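Local coordinates for extracellular solute-binding protein family 1 (Kribbella flavida, PDB 5IXP) that probably captures a solute outside the cell and delivers it to an ABC transporter, at residues A[217-220]-A[221-225]. Sequence-based numbering, arbitrary orientation.
Sequences PAWS and DAWTK
Ser220 N-caps the short helix 221-226: its OG accepts the backbone N-H of Trp223 at 3.2 Å, on a fairly straight path. With OG set between its own backbone N and carbonyl carbon (chi1 66°), the hydroxyl faces the first helical turn and also reaches back to the preceding type II beta turn, Pro217 to Ser220. There Ser220 OG donates to Pro217 O at 2.6 Å, in the carbonyl plane and on a lone pair. Pro217 O takes the turn-closing Ser220 N as a second donor, so one serine ties turn to helix. The first helical bond follows, from Thr224 N to Ser220 O at 2.9 Å.

Trp223 sends its indole back from the helix across the turn, CG lying anti to the backbone N (chi1 -179°). Ala218 CA sits over one face, 3.9 Å from the centroid of the five-membered ring and almost on its normal, a CH-pi contact; Trp219 N lies above the same face, 3.3 Å from Trp223 CE3. The six-membered ring of Trp219 lies obliquely to that of Trp223, planes at 54°, with Trp219 CE3 3.6 Å from Trp223 CZ3. Beyond the turn, Asp165 accepts from Trp223 NE1, Phe227 meets the indole edge-to-face, and Trp219 rests on Leu241 and Val244 of helix 241-249. With an alanine in place of Trp223, Asp165 would probably lose its indole donor and the turn backbone its aromatic cover. Beta turn and serine N-cap together form a compact helix start on the surface of this periplasmic-binding-protein fold.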
ATOM      1  N   PRO A 217       1.235 -16.905   6.534  1.00 22.24           N
ATOM      2  CA  PRO A 217       0.631 -15.616   6.892  1.00 20.99           C
ATOM      3  C   PRO A 217       1.681 -14.517   6.925  1.00 20.96           C
ATOM      4  O   PRO A 217       2.727 -14.651   7.564  1.00 20.39           O
ATOM      5  CB  PRO A 217       0.042 -15.878   8.284  1.00 22.18           C
ATOM      6  CG  PRO A 217      -0.084 -17.379   8.363  1.00 24.92           C
ATOM      7  CD  PRO A 217       1.096 -17.892   7.615  1.00 24.46           C
ATOM      8  N   ALA A 218       1.392 -13.424   6.225  1.00 18.80           N
ATOM      9  CA  ALA A 218       2.343 -12.326   6.118  1.00 21.32           C
ATOM     10  C   ALA A 218       2.762 -11.826   7.495  1.00 22.56           C
ATOM     11  O   ALA A 218       1.937 -11.702   8.404  1.00 23.07           O
ATOM     12  CB  ALA A 218       1.727 -11.184   5.323  1.00 19.73           C
ATOM     13  N   TRP A 219       4.058 -11.545   7.641  1.00 20.31           N
ATOM     14  CA  TRP A 219       4.692 -10.992   8.839  1.00 23.19           C
ATOM     15  C   TRP A 219       4.783 -12.000   9.977  1.00 24.08           C
ATOM     16  O   TRP A 219       5.300 -11.656  11.040  1.00 27.12           O
ATOM     17  CB  TRP A 219       3.990  -9.717   9.339  1.00 19.86           C
ATOM     18  CG  TRP A 219       3.711  -8.779   8.197  1.00 22.26           C
ATOM     19  CD1 TRP A 219       2.496  -8.485   7.655  1.00 24.30           C
ATOM     20  CD2 TRP A 219       4.679  -8.049   7.430  1.00 24.06           C
ATOM     21  NE1 TRP A 219       2.644  -7.611   6.608  1.00 25.52           N
ATOM     22  CE2 TRP A 219       3.974  -7.328   6.449  1.00 25.72           C
ATOM     23  CE3 TRP A 219       6.070  -7.930   7.485  1.00 25.04           C
ATOM     24  CZ2 TRP A 219       4.613  -6.495   5.527  1.00 24.93           C
ATOM     25  CZ3 TRP A 219       6.701  -7.103   6.575  1.00 26.20           C
ATOM     26  CH2 TRP A 219       5.972  -6.398   5.606  1.00 26.36           C
ATOM     27  N   SER A 220       4.319 -13.232   9.790  1.00 22.70           N
ATOM     28  CA  SER A 220       4.465 -14.236  10.834  1.00 23.70           C
ATOM     29  C   SER A 220       5.909 -14.728  10.905  1.00 25.38           C
ATOM     30  O   SER A 220       6.704 -14.536   9.983  1.00 26.14           O
ATOM     31  CB  SER A 220       3.519 -15.413  10.589  1.00 25.40           C
ATOM     32  OG  SER A 220       3.867 -16.118   9.409  1.00 24.02           O
ATOM     33  N   ASP A 221       6.250 -15.378  12.024  1.00 26.23           N
ATOM     34  CA  ASP A 221       7.585 -15.958  12.143  1.00 26.64           C
ATOM     35  C   ASP A 221       7.850 -16.968  11.033  1.00 25.70           C
ATOM     36  O   ASP A 221       8.945 -16.999  10.460  1.00 26.49           O
ATOM     37  CB  ASP A 221       7.763 -16.608  13.515  1.00 32.25           C
ATOM     38  CG  ASP A 221       7.844 -15.589  14.637  1.00 40.24           C
ATOM     39  OD1 ASP A 221       8.440 -14.518  14.410  1.00 42.99           O
ATOM     40  OD2 ASP A 221       7.320 -15.856  15.744  1.00 44.25           O
ATOM     41  N   ALA A 222       6.858 -17.801  10.712  1.00 22.16           N
ATOM     42  CA  ALA A 222       7.051 -18.791   9.657  1.00 23.74           C
ATOM     43  C   ALA A 222       7.319 -18.114   8.316  1.00 23.20           C
ATOM     44  O   ALA A 222       8.206 -18.534   7.563  1.00 26.07           O
ATOM     45  CB  ALA A 222       5.829 -19.706   9.567  1.00 24.69           C
ATOM     46  N   TRP A 223       6.567 -17.059   8.011  1.00 22.17           N
ATOM     47  CA  TRP A 223       6.782 -16.296   6.784  1.00 22.77           C
ATOM     48  C   TRP A 223       8.192 -15.718   6.739  1.00 22.08           C
ATOM     49  O   TRP A 223       8.906 -15.861   5.740  1.00 21.30           O
ATOM     50  CB  TRP A 223       5.725 -15.196   6.707  1.00 20.20           C
ATOM     51  CG  TRP A 223       5.740 -14.294   5.524  1.00 19.08           C
ATOM     52  CD1 TRP A 223       5.159 -14.520   4.299  1.00 20.48           C
ATOM     53  CD2 TRP A 223       6.296 -12.976   5.468  1.00 17.68           C
ATOM     54  NE1 TRP A 223       5.347 -13.428   3.480  1.00 19.48           N
ATOM     55  CE2 TRP A 223       6.042 -12.469   4.173  1.00 19.58           C
ATOM     56  CE3 TRP A 223       7.000 -12.184   6.382  1.00 18.02           C
ATOM     57  CZ2 TRP A 223       6.459 -11.203   3.775  1.00 19.53           C
ATOM     58  CZ3 TRP A 223       7.412 -10.920   5.988  1.00 20.51           C
ATOM     59  CH2 TRP A 223       7.147 -10.445   4.693  1.00 20.97           C
ATOM     60  N   THR A 224       8.612 -15.069   7.824  1.00 24.00           N
ATOM     61  CA  THR A 224       9.951 -14.488   7.884  1.00 25.72           C
ATOM     62  C   THR A 224      11.023 -15.541   7.629  1.00 28.09           C
ATOM     63  O   THR A 224      11.913 -15.348   6.793  1.00 28.52           O
ATOM     64  CB  THR A 224      10.161 -13.821   9.244  1.00 26.15           C
ATOM     65  OG1 THR A 224       9.151 -12.832   9.433  1.00 25.88           O
ATOM     66  CG2 THR A 224      11.523 -13.158   9.319  1.00 27.12           C
ATOM     67  N   LYS A 225      10.951 -16.671   8.341  1.00 27.98           N
ATOM     68  CA  LYS A 225      11.961 -17.711   8.167  1.00 26.92           C
ATOM     69  C   LYS A 225      11.938 -18.287   6.757  1.00 27.30           C
ATOM     70  O   LYS A 225      12.978 -18.710   6.243  1.00 26.37           O
ATOM     71  CB  LYS A 225      11.755 -18.830   9.189  1.00 30.35           C
ATOM     72  CG  LYS A 225      11.785 -18.376  10.654  1.00 42.81           C
ATOM     73  CD  LYS A 225      12.667 -17.146  10.863  1.00 49.97           C
ATOM     74  CE  LYS A 225      12.173 -16.298  12.038  1.00 51.45           C
ATOM     75  NZ  LYS A 225      13.264 -15.460  12.630  1.00 53.96           N
TER